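Local coordinates for protein cysteine desulfurase (Elizabethkingia anophelis NUHP1, PDB 5VPR) that probably removes sulfur from L-cysteine, using a covalently bound pyridoxal phosphate, to give L-alanine and a persulfide on a sulfur carrier, at residues Asp11-Glu14 with Ile15-Gln18; Val297-Met300 with Glu301-Arg305. All blocks are in the same frame, centred on the assembly; numbering follows the deposited sequence.

The two contacts come in series along the chain and lie on the same side of its centre, with their own centres about 13 Å apart. Contact 1 makes up the short N-terminal helix 12-17, near the surface; contact 2 is the C-terminal end of helix 287-303, where the chain passes into helix 305-324. They touch directly. Gln18 OE1 lies 2.8 Å from Lys302 NZ, probably a hydrogen bond, and Ile15 CD1 packs against Val303 CG2 at 3.6 Å. The N-terminal helix is thus fastened to a helix almost 300 residues later in this class-V aminotransferase-type chain by that probable hydrogen bond and by packing of Ile15 on Val303 and of Gln18 on Phe299.

Contact 1: residues Asp11-Glu14 with Ile15-Gln18; sequences DIQE and IRSQ
Glu14 and Gln18, one helical turn apart, bring their polar ends together: Gln18 NE2 donates a weak hydrogen bond to Glu14 OE1 at 2.8 Å, bent to 125° at the hydrogen. The two chains reach this point differently. Glu14 swings CG away from its backbone N (chi1 -163°) and then folds at chi2, which sends the carboxylate forward, toward the C-terminal end of the helix and Gln18, whereas Gln18 runs extended beyond CG. Carboxylate and amide planes stand 62° apart, so the groups meet at a slant and not flat. Gln18 OE1 is turned to Lys302 of helix 287-303. Ser17 OG lies 2.5 Å from Glu14 O, too short for the details of that bond to be trusted. On another flank, Arg16 CG sits 3.4 Å from Ile12 O, and Arg16 CD comes only within 4.3 Å of Ile12 CG1, before the bent chain carries the guanidinium to Tyr393 O and Glu398. Ile15 CG1 packs 3.4 Å from Asp11 O, while the side chain also touches Val392. Backbone bonds join Ile15 N to Asp11 O, Arg16 N to Ile12 O and Ser17 N to Gln13 O. At the start, Asp11 OD1 accepts from Gln13 N at 3.1 Å, met from above the carboxylate plane: an N-cap, characteristic of the first turn of an alpha-helix.

Contact 2: residues Val297-Met300 with Glu301-Arg305; sequences VDFM and EKVGR
The Phe299 ring carries Val303 over one face: Val303 CG2 stands 4.0 Å from the ring centroid and 26° off the normal, a CH-pi contact displaced toward the rim at CE1 and CZ. This is an i to i+4 pair on the last turns of helix 287-303, and the two side chains lie alongside each other, pointing the same way. Phe299 has CG anti to its backbone N (chi1 166°), which lays the ring along the helix toward Val303. Lys302 CE approaches the same ring obliquely. Beyond the helix, Tyr235 meets the ring edge-to-face, and Phe19, Pro43 and Met45 also touch it, so this helix end packs against helix 44-56 and the loops carrying Tyr235 and Phe19.

On a different side, Val297 and Glu301 run side by side, with Val297 CG1 4.0 Å from Glu301 CG. Asp298 forms a salt bridge with Lys82 of helix 67-87, and Arg305 reaches that helix too, by a hydrogen bond from NH1 to Phe86 O and a cation-pi contact with its ring. Gly304 leaves helical geometry with a positive phi of 110° and is also the N-cap residue of helix 305-324; its N still donates to Met300 O at 2.8 Å.

Contact 1: residues Asp11-Glu14 with Ile15-Gln18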
loop_
_atom_site.group_PDB
_atom_site.type_symbol
_atom_site.label_atom_id
_atom_site.label_comp_id
_atom_site.label_asym_id
_atom_site.label_seq_id
_atom_site.Cartn_x
_atom_site.Cartn_y
_atom_site.Cartn_z
ATOM N N ASP A 11 12.510 -19.321 6.813
ATOM C CA ASP A 11 13.965 -19.238 6.657
ATOM C C ASP A 11 14.293 -17.917 5.964
ATOM O O ASP A 11 14.138 -17.790 4.746
ATOM C CB ASP A 11 14.494 -20.439 5.871
ATOM C CG ASP A 11 15.997 -20.370 5.611
ATOM O OD1 ASP A 11 16.686 -19.509 6.200
ATOM O OD2 ASP A 11 16.492 -21.190 4.806
ATOM N N ILE A 12 14.773 -16.944 6.742
ATOM C CA ILE A 12 15.066 -15.623 6.193
ATOM C C ILE A 12 16.079 -15.713 5.058
ATOM O O ILE A 12 16.013 -14.941 4.092
ATOM C CB ILE A 12 15.542 -14.678 7.314
ATOM C CG1 ILE A 12 15.831 -13.280 6.757
ATOM C CG2 ILE A 12 16.767 -15.253 8.038
ATOM C CD1 ILE A 12 14.628 -12.610 6.139
ATOM N N GLN A 13 17.014 -16.660 5.139
ATOM C CA GLN A 13 18.024 -16.785 4.094
ATOM C C GLN A 13 17.431 -17.371 2.817
ATOM O O GLN A 13 17.821 -16.981 1.713
ATOM C CB GLN A 13 19.202 -17.630 4.590
ATOM C CG GLN A 13 20.098 -16.913 5.611
ATOM C CD GLN A 13 20.559 -15.533 5.135
ATOM O OE1 GLN A 13 21.051 -15.378 4.017
ATOM N NE2 GLN A 13 20.392 -14.526 5.986
ATOM N N GLU A 14 16.499 -18.315 2.941
ATOM C CA GLU A 14 15.824 -18.802 1.746
ATOM C C GLU A 14 15.020 -17.684 1.096
ATOM O O GLU A 14 14.984 -17.567 -0.135
ATOM C CB GLU A 14 14.933 -19.995 2.095
ATOM C CG GLU A 14 14.510 -20.835 0.895
ATOM C CD GLU A 14 13.347 -20.227 0.122
ATOM O OE1 GLU A 14 12.626 -19.378 0.690
ATOM O OE2 GLU A 14 13.155 -20.600 -1.054
ATOM N N ILE A 15 14.385 -16.836 1.912
ATOM C CA ILE A 15 13.611 -15.718 1.374
ATOM C C ILE A 15 14.520 -14.763 0.611
ATOM O O ILE A 15 14.232 -14.384 -0.531
ATOM C CB ILE A 15 12.869 -14.982 2.506
ATOM C CG1 ILE A 15 11.835 -15.886 3.189
ATOM C CG2 ILE A 15 12.244 -13.693 1.985
ATOM C CD1 ILE A 15 10.901 -16.557 2.245
ATOM N N ARG A 16 15.633 -14.350 1.239
ATOM C CA ARG A 16 16.515 -13.363 0.620
ATOM C C ARG A 16 17.137 -13.893 -0.664
ATOM O O ARG A 16 17.434 -13.113 -1.577
ATOM C CB ARG A 16 17.626 -12.936 1.597
ATOM C CG ARG A 16 17.165 -11.995 2.715
ATOM C CD ARG A 16 18.296 -11.618 3.670
ATOM N NE ARG A 16 19.371 -10.858 3.024
ATOM C CZ ARG A 16 19.372 -9.537 2.859
ATOM N NH1 ARG A 16 18.345 -8.801 3.279
ATOM N NH2 ARG A 16 20.400 -8.950 2.263
ATOM N N SER A 17 17.355 -15.208 -0.751
ATOM C CA SER A 17 17.911 -15.781 -1.972
ATOM C C SER A 17 16.986 -15.601 -3.175
ATOM O O SER A 17 17.445 -15.707 -4.315
ATOM C CB SER A 17 18.226 -17.268 -1.756
ATOM O OG SER A 17 17.053 -18.004 -1.461
ATOM N N GLN A 18 15.701 -15.317 -2.953
ATOM C CA GLN A 18 14.778 -15.125 -4.064
ATOM C C GLN A 18 14.825 -13.718 -4.649
ATOM O O GLN A 18 14.191 -13.482 -5.682
ATOM C CB GLN A 18 13.340 -15.448 -3.620
ATOM C CG GLN A 18 13.190 -16.860 -3.032
ATOM C CD GLN A 18 11.775 -17.174 -2.558
ATOM O OE1 GLN A 18 10.791 -16.894 -3.250
ATOM N NE2 GLN A 18 11.672 -17.768 -1.375
#

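Contact 2: residues Val297-Met300 with Glu301-Arg305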
loop_
_atom_site.group_PDB
_atom_site.type_symbol
_atom_site.label_atom_id
_atom_site.label_comp_id
_atom_site.label_asym_id
_atom_site.label_seq_id
_atom_site.Cartn_x
_atom_site.Cartn_y
_atom_site.Cartn_z
ATOM N N VAL A 297 0.988 -12.327 -5.422
ATOM C CA VAL A 297 0.092 -12.948 -4.450
ATOM C C VAL A 297 0.579 -14.352 -4.108
ATOM O O VAL A 297 0.630 -14.744 -2.933
ATOM C CB VAL A 297 -1.350 -12.963 -4.992
ATOM C CG1 VAL A 297 -2.234 -13.904 -4.159
ATOM C CG2 VAL A 297 -1.923 -11.559 -4.991
ATOM N N ASP A 298 0.953 -15.128 -5.133
ATOM C CA ASP A 298 1.493 -16.469 -4.907
ATOM C C ASP A 298 2.704 -16.431 -3.981
ATOM O O ASP A 298 2.851 -17.283 -3.092
ATOM C CB ASP A 298 1.878 -17.111 -6.247
ATOM C CG ASP A 298 0.672 -17.528 -7.086
ATOM O OD1 ASP A 298 -0.465 -17.541 -6.566
ATOM O OD2 ASP A 298 0.871 -17.843 -8.279
ATOM N N PHE A 299 3.586 -15.449 -4.175
ATOM C CA PHE A 299 4.784 -15.344 -3.342
ATOM C C PHE A 299 4.415 -15.120 -1.885
ATOM O O PHE A 299 4.944 -15.781 -0.979
ATOM C CB PHE A 299 5.677 -14.202 -3.833
ATOM C CG PHE A 299 6.742 -13.822 -2.848
ATOM C CD1 PHE A 299 7.842 -14.650 -2.653
ATOM C CD2 PHE A 299 6.632 -12.666 -2.095
ATOM C CE1 PHE A 299 8.837 -14.323 -1.728
ATOM C CE2 PHE A 299 7.618 -12.332 -1.167
ATOM C CZ PHE A 299 8.722 -13.166 -0.983
ATOM N N MET A 300 3.506 -14.181 -1.642
ATOM C CA MET A 300 3.072 -13.917 -0.279
ATOM C C MET A 300 2.384 -15.138 0.323
ATOM O O MET A 300 2.653 -15.491 1.479
ATOM C CB MET A 300 2.162 -12.689 -0.256
ATOM C CG MET A 300 2.902 -11.409 -0.618
ATOM S SD MET A 300 1.966 -9.895 -0.359
ATOM C CE MET A 300 1.675 -9.910 1.421
ATOM N N GLU A 301 1.515 -15.815 -0.441
ATOM C CA GLU A 301 0.879 -17.018 0.102
ATOM C C GLU A 301 1.914 -18.109 0.361
ATOM O O GLU A 301 1.803 -18.864 1.334
ATOM C CB GLU A 301 -0.220 -17.531 -0.834
ATOM C CG GLU A 301 -1.294 -16.496 -1.196
ATOM C CD GLU A 301 -2.483 -16.451 -0.231
ATOM O OE1 GLU A 301 -2.328 -16.834 0.951
ATOM O OE2 GLU A 301 -3.584 -16.026 -0.667
ATOM N N LYS A 302 2.941 -18.197 -0.488
ATOM C CA LYS A 302 3.983 -19.196 -0.266
ATOM C C LYS A 302 4.752 -18.906 1.014
ATOM O O LYS A 302 5.017 -19.813 1.805
ATOM C CB LYS A 302 4.945 -19.250 -1.453
ATOM C CG LYS A 302 6.056 -20.274 -1.268
ATOM C CD LYS A 302 7.054 -20.236 -2.417
ATOM C CE LYS A 302 7.754 -18.893 -2.483
ATOM N NZ LYS A 302 8.923 -18.924 -3.397
ATOM N N VAL A 303 5.135 -17.648 1.232
ATOM C CA VAL A 303 5.821 -17.306 2.472
ATOM C C VAL A 303 4.892 -17.493 3.663
ATOM O O VAL A 303 5.274 -18.071 4.687
ATOM C CB VAL A 303 6.372 -15.872 2.409
ATOM C CG1 VAL A 303 6.905 -15.468 3.783
ATOM C CG2 VAL A 303 7.473 -15.790 1.384
ATOM N N GLY A 304 3.665 -17.003 3.553
ATOM C CA GLY A 304 2.756 -17.058 4.678
ATOM C C GLY A 304 2.506 -15.678 5.242
ATOM O O GLY A 304 3.427 -15.021 5.739
ATOM N N ARG A 305 1.255 -15.226 5.162
ATOM C CA ARG A 305 0.939 -13.847 5.517
ATOM C C ARG A 305 1.093 -13.604 7.013
ATOM O O ARG A 305 1.513 -12.514 7.429
ATOM C CB ARG A 305 -0.473 -13.524 5.038
ATOM C CG ARG A 305 -0.652 -13.850 3.548
ATOM C CD ARG A 305 -2.108 -13.806 3.111
ATOM N NE ARG A 305 -2.575 -12.458 2.776
ATOM C CZ ARG A 305 -3.821 -12.202 2.379
ATOM N NH1 ARG A 305 -4.689 -13.201 2.275
ATOM N NH2 ARG A 305 -4.204 -10.961 2.084
#